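Local coordinates for protein alpha-L-rhamnosidase (Streptomyces avermitilis, PDB 3W5M) that releases terminal non-reducing alpha-L-rhamnose by hydrolysis from substrates such as citrus flavonoids and gum arabic, at residues Ser300-Leu305 and Val429-Leu434; Ala374-Gly379 and Glu395-Leu400. All coordinates share one frame; numbering follows the deposited sequence.

How the interactions relate
The two contacts lie side by side, about 8 Å between centres, and both use the sheet in which strands 303-311 and 368-377 are neighbours. Interaction 2 is nested in the chain loop that interaction 1 closes. It is a fully buried, apolar layer between two sheets, made by proline, valine, leucine and alanine. Interaction 1 is only partly buried and is chiefly a backbone affair, with one direct hydrogen bond and a water bridge where the lead into strand 303-311 touches the outermost strand 428-432 of another sheet. The backbone pair L305 with A374 ties them together, and P378 CD packs against the carbonyl oxygens of A301 and A431.

Interaction 1 of 2, residues Ser300-Leu305 and Val429-Leu434; sequences SAANQL and VSADLL
The S300 side chain lies over the backbone of strand 429-432, its CB 3.8 Å from A431 O and 3.9 Å from S430 OG. With chi1 of -65° the S300 hydroxyl sits beside its own backbone N, leaving the CB methylene to make these touches. The direct hydrogen bond belongs to the main chain: A431 N donates to S300 O over 2.8 Å. It is bent, with 139° at the hydrogen, and the donor is tilted 33° from the carbonyl plane. S430 CA-H also approaches S300 O, so this carbonyl receives two neighbouring donors of unequal strength. One residue on, A301 CA lies 3.4 Å from V429 O in a second CA-H...O contact, and its methyl rests near the same oxygen. A water completes the join, accepting from S300 N at 2.7 Å and donating to V429 O. Small side chains suit such close backbones: at the buried end A302 CB meets A431 CB at 4.3 Å, a methyl-to-methyl contact that needs little room. Beyond it, D432 OD2 takes the backbone N of L434 from above the carboxylate plane, forming an Asx turn as the chain leaves the strand. V429 and S430 together face T438 of the adjoining strand, a classic beta bulge in the outermost strand of its sheet.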
loop_
_atom_site.group_PDB
_atom_site.type_symbol
_atom_site.label_atom_id
_atom_site.label_comp_id
_atom_site.label_asym_id
_atom_site.label_seq_id
_atom_site.Cartn_x
_atom_site.Cartn_y
_atom_site.Cartn_z
ATOM N N SER A 300 13.053 -17.667 3.126
ATOM C CA SER A 300 11.866 -16.874 3.326
ATOM C C SER A 300 10.635 -17.750 3.521
ATOM O O SER A 300 9.581 -17.410 3.030
ATOM C CB SER A 300 11.666 -15.964 2.111
ATOM O OG SER A 300 12.727 -15.022 2.006
ATOM N N ALA A 301 10.752 -18.860 4.250
ATOM C CA ALA A 301 9.604 -19.759 4.365
ATOM C C ALA A 301 8.526 -19.107 5.235
ATOM O O ALA A 301 8.845 -18.221 6.042
ATOM C CB ALA A 301 10.034 -21.094 4.960
ATOM N N ALA A 302 7.262 -19.494 5.017
ATOM C CA ALA A 302 6.139 -19.175 5.920
ATOM C C ALA A 302 5.881 -20.430 6.679
ATOM O O ALA A 302 5.177 -21.323 6.185
ATOM C CB ALA A 302 4.892 -18.785 5.168
ATOM N N ASN A 303 6.496 -20.545 7.847
ATOM C CA ASN A 303 6.366 -21.790 8.641
ATOM C C ASN A 303 5.048 -21.952 9.353
ATOM O O ASN A 303 4.326 -20.993 9.561
ATOM C CB ASN A 303 7.512 -21.885 9.657
ATOM C CG ASN A 303 8.867 -22.110 8.999
ATOM O OD1 ASN A 303 9.114 -23.134 8.391
ATOM N ND2 ASN A 303 9.749 -21.135 9.112
ATOM N N GLN A 304 4.721 -23.189 9.733
ATOM C CA GLN A 304 3.550 -23.479 10.525
ATOM C C GLN A 304 3.858 -23.572 12.023
ATOM O O GLN A 304 4.817 -24.221 12.413
ATOM C CB GLN A 304 2.958 -24.808 10.055
ATOM C CG GLN A 304 2.490 -24.750 8.595
ATOM C CD GLN A 304 1.933 -26.084 8.110
ATOM O OE1 GLN A 304 2.239 -27.162 8.667
ATOM N NE2 GLN A 304 1.157 -26.030 7.035
ATOM N N LEU A 305 3.050 -22.903 12.840
ATOM C CA LEU A 305 3.194 -22.940 14.307
ATOM C C LEU A 305 1.863 -23.363 14.905
ATOM O O LEU A 305 0.809 -22.977 14.407
ATOM C CB LEU A 305 3.642 -21.574 14.833
ATOM C CG LEU A 305 5.108 -21.161 14.651
ATOM C CD1 LEU A 305 5.532 -20.945 13.214
ATOM C CD2 LEU A 305 5.278 -19.825 15.389
ATOM N N VAL A 429 7.117 -22.901 0.933
ATOM C CA VAL A 429 8.569 -23.010 0.863
ATOM C C VAL A 429 9.221 -21.636 0.869
ATOM O O VAL A 429 10.260 -21.410 1.512
ATOM C CB VAL A 429 8.952 -23.781 -0.430
ATOM C CG1 VAL A 429 10.452 -23.874 -0.593
ATOM C CG2 VAL A 429 8.324 -25.182 -0.388
ATOM N N SER A 430 8.598 -20.696 0.181
ATOM C CA SER A 430 9.143 -19.356 0.114
ATOM C C SER A 430 7.989 -18.365 0.009
ATOM O O SER A 430 6.994 -18.628 -0.664
ATOM C CB SER A 430 10.048 -19.257 -1.105
ATOM O OG SER A 430 10.716 -18.023 -1.091
ATOM N N ALA A 431 8.087 -17.225 0.686
ATOM C CA ALA A 431 7.005 -16.248 0.605
ATOM C C ALA A 431 7.615 -14.862 0.729
ATOM O O ALA A 431 8.130 -14.501 1.798
ATOM C CB ALA A 431 6.002 -16.473 1.709
ATOM N N ASP A 432 7.552 -14.100 -0.348
ATOM C CA ASP A 432 8.167 -12.769 -0.341
ATOM C C ASP A 432 7.234 -11.812 -1.030
ATOM O O ASP A 432 6.633 -12.157 -2.044
ATOM C CB ASP A 432 9.514 -12.815 -1.085
ATOM C CG ASP A 432 10.288 -11.498 -0.975
ATOM O OD1 ASP A 432 11.035 -11.338 0.028
ATOM O OD2 ASP A 432 10.158 -10.632 -1.873
ATOM N N LEU A 433 7.137 -10.578 -0.528
ATOM C CA LEU A 433 6.152 -9.666 -1.116
ATOM C C LEU A 433 6.477 -9.364 -2.568
ATOM O O LEU A 433 5.571 -9.246 -3.406
ATOM C CB LEU A 433 6.063 -8.367 -0.308
ATOM C CG LEU A 433 5.493 -8.561 1.096
ATOM C CD1 LEU A 433 5.719 -7.287 1.913
ATOM C CD2 LEU A 433 4.008 -8.939 1.069
ATOM N N LEU A 434 7.761 -9.203 -2.850
ATOM C CA LEU A 434 8.207 -8.886 -4.205
ATOM C C LEU A 434 8.467 -10.104 -5.112
ATOM O O LEU A 434 8.109 -10.092 -6.297
ATOM C CB LEU A 434 9.454 -8.004 -4.151
ATOM C CG LEU A 434 9.354 -6.728 -3.306
ATOM C CD1 LEU A 434 10.690 -6.006 -3.396
ATOM C CD2 LEU A 434 8.218 -5.813 -3.741
HETATM O O HOH W 1 12.749 -19.691 1.382
#

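Interaction 2 of 2, residues Ala374-Gly379 and Glu395-Leu400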
loop_
_atom_site.group_PDB
_atom_site.type_symbol
_atom_site.label_atom_id
_atom_site.label_comp_id
_atom_site.label_asym_id
_atom_site.label_seq_id
_atom_site.Cartn_x
_atom_site.Cartn_y
_atom_site.Cartn_z
ATOM N N ALA A 374 -0.918 -21.039 13.337
ATOM C CA ALA A 374 -0.670 -19.875 12.453
ATOM C C ALA A 374 0.418 -20.158 11.436
ATOM O O ALA A 374 1.349 -20.892 11.725
ATOM C CB ALA A 374 -0.338 -18.613 13.275
ATOM N N TYR A 375 0.297 -19.554 10.245
ATOM C CA TYR A 375 1.414 -19.396 9.339
ATOM C C TYR A 375 2.088 -18.100 9.739
ATOM O O TYR A 375 1.395 -17.149 10.090
ATOM C CB TYR A 375 0.948 -19.212 7.908
ATOM C CG TYR A 375 0.526 -20.513 7.261
ATOM C CD1 TYR A 375 1.486 -21.463 6.903
ATOM C CD2 TYR A 375 -0.806 -20.768 6.979
ATOM C CE1 TYR A 375 1.116 -22.669 6.316
ATOM C CE2 TYR A 375 -1.193 -21.980 6.382
ATOM C CZ TYR A 375 -0.215 -22.914 6.056
ATOM O OH TYR A 375 -0.532 -24.149 5.477
ATOM N N VAL A 376 3.411 -18.107 9.701
ATOM C CA VAL A 376 4.221 -16.910 10.023
ATOM C C VAL A 376 5.258 -16.671 8.921
ATOM O O VAL A 376 6.124 -17.517 8.708
ATOM C CB VAL A 376 4.954 -17.081 11.370
ATOM C CG1 VAL A 376 5.706 -15.769 11.687
ATOM C CG2 VAL A 376 3.965 -17.442 12.448
ATOM N N ALA A 377 5.192 -15.515 8.235
ATOM C CA ALA A 377 6.027 -15.247 7.045
ATOM C C ALA A 377 6.869 -13.986 7.215
ATOM O O ALA A 377 6.566 -13.190 8.075
ATOM C CB ALA A 377 5.127 -15.040 5.806
ATOM N N PRO A 378 7.885 -13.782 6.355
ATOM C CA PRO A 378 8.774 -12.583 6.470
ATOM C C PRO A 378 8.142 -11.205 6.264
ATOM O O PRO A 378 8.490 -10.282 7.012
ATOM C CB PRO A 378 9.852 -12.839 5.399
ATOM C CG PRO A 378 9.794 -14.332 5.156
ATOM C CD PRO A 378 8.349 -14.687 5.284
ATOM N N GLY A 379 7.264 -11.031 5.251
ATOM C CA GLY A 379 6.596 -9.738 5.000
ATOM C C GLY A 379 7.568 -8.580 4.822
ATOM O O GLY A 379 8.650 -8.742 4.257
ATOM N N GLU A 395 15.713 -10.583 11.101
ATOM C CA GLU A 395 16.112 -11.715 10.240
ATOM C C GLU A 395 15.068 -12.808 10.156
ATOM O O GLU A 395 15.039 -13.548 9.173
ATOM C CB GLU A 395 17.378 -12.391 10.785
ATOM C CG GLU A 395 18.553 -11.465 11.051
ATOM C CD GLU A 395 19.437 -11.273 9.832
ATOM O OE1 GLU A 395 19.670 -12.256 9.096
ATOM O OE2 GLU A 395 19.917 -10.136 9.620
ATOM N N ARG A 396 14.274 -12.951 11.212
ATOM C CA ARG A 396 13.327 -14.063 11.330
ATOM C C ARG A 396 11.997 -13.509 11.764
ATOM O O ARG A 396 11.943 -12.647 12.669
ATOM C CB ARG A 396 13.773 -15.063 12.405
ATOM C CG ARG A 396 14.993 -15.880 12.038
ATOM C CD ARG A 396 15.631 -16.507 13.264
ATOM N NE ARG A 396 17.067 -16.234 13.282
ATOM C CZ ARG A 396 17.615 -15.154 13.837
ATOM N NH1 ARG A 396 16.850 -14.251 14.434
ATOM N NH2 ARG A 396 18.930 -14.978 13.807
ATOM N N PRO A 397 10.908 -14.021 11.173
ATOM C CA PRO A 397 9.626 -13.540 11.677
ATOM C C PRO A 397 9.174 -14.136 13.012
ATOM O O PRO A 397 9.559 -15.260 13.401
ATOM C CB PRO A 397 8.645 -13.878 10.533
ATOM C CG PRO A 397 9.281 -14.997 9.819
ATOM C CD PRO A 397 10.768 -14.808 9.940
ATOM N N ALA A 398 8.344 -13.373 13.705
ATOM C CA ALA A 398 7.844 -13.751 15.002
ATOM C C ALA A 398 6.351 -13.485 15.139
ATOM O O ALA A 398 5.821 -12.574 14.521
ATOM C CB ALA A 398 8.639 -13.021 16.108
ATOM N N LEU A 399 5.698 -14.304 15.957
ATOM C CA LEU A 399 4.250 -14.257 16.229
ATOM C C LEU A 399 3.972 -13.879 17.687
ATOM O O LEU A 399 4.637 -14.371 18.602
ATOM C CB LEU A 399 3.632 -15.648 15.958
ATOM C CG LEU A 399 2.145 -15.802 16.273
ATOM C CD1 LEU A 399 1.237 -15.044 15.311
ATOM C CD2 LEU A 399 1.755 -17.286 16.339
ATOM N N LEU A 400 2.934 -13.075 17.904
ATOM C CA LEU A 400 2.404 -12.824 19.238
ATOM C C LEU A 400 0.904 -13.105 19.199
ATOM O O LEU A 400 0.169 -12.548 18.372
ATOM C CB LEU A 400 2.684 -11.371 19.667
ATOM C CG LEU A 400 2.353 -11.004 21.118
ATOM C CD1 LEU A 400 3.393 -11.643 22.038
ATOM C CD2 LEU A 400 2.348 -9.501 21.294
#
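P397 opens the contact, its ring set against the end of strand 374-377. Its CB approaches A377 O at 3.3 Å and V376 CG1 at 3.7 Å, while its CG lies 3.9 Å from P378 N. A proline suits this place because it offers a compact apolar ring and has no backbone N-H to satisfy. A398 turns its methyl away from the other strand, although its backbone N still passes 4.1 Å from V376 CG1. L399 then points back toward the partner and meets two residues: its CB touches V376 CG2 at 4.0 Å, and its CD2 reaches A374 CB at 3.9 Å. V376 can serve both P397 and L399 because its branches diverge: CG1 stands anti to the backbone N (chi1 -177°) and CG2 beside it. The small methyl of A374 accommodates the longer leucine. The axes of the short segments 374-377 and 398-400 approach to 7.4 Å at 137° between their N-to-C directions. The two strands belong to different sheets, and those sheets meet here through side chains. Strand 368-377 pairs with 303-311 and 328-333 on its two sides, and short helix 379-382 follows it; strand 398-407 lies between 316-326 and 412-416 in the opposing sheet.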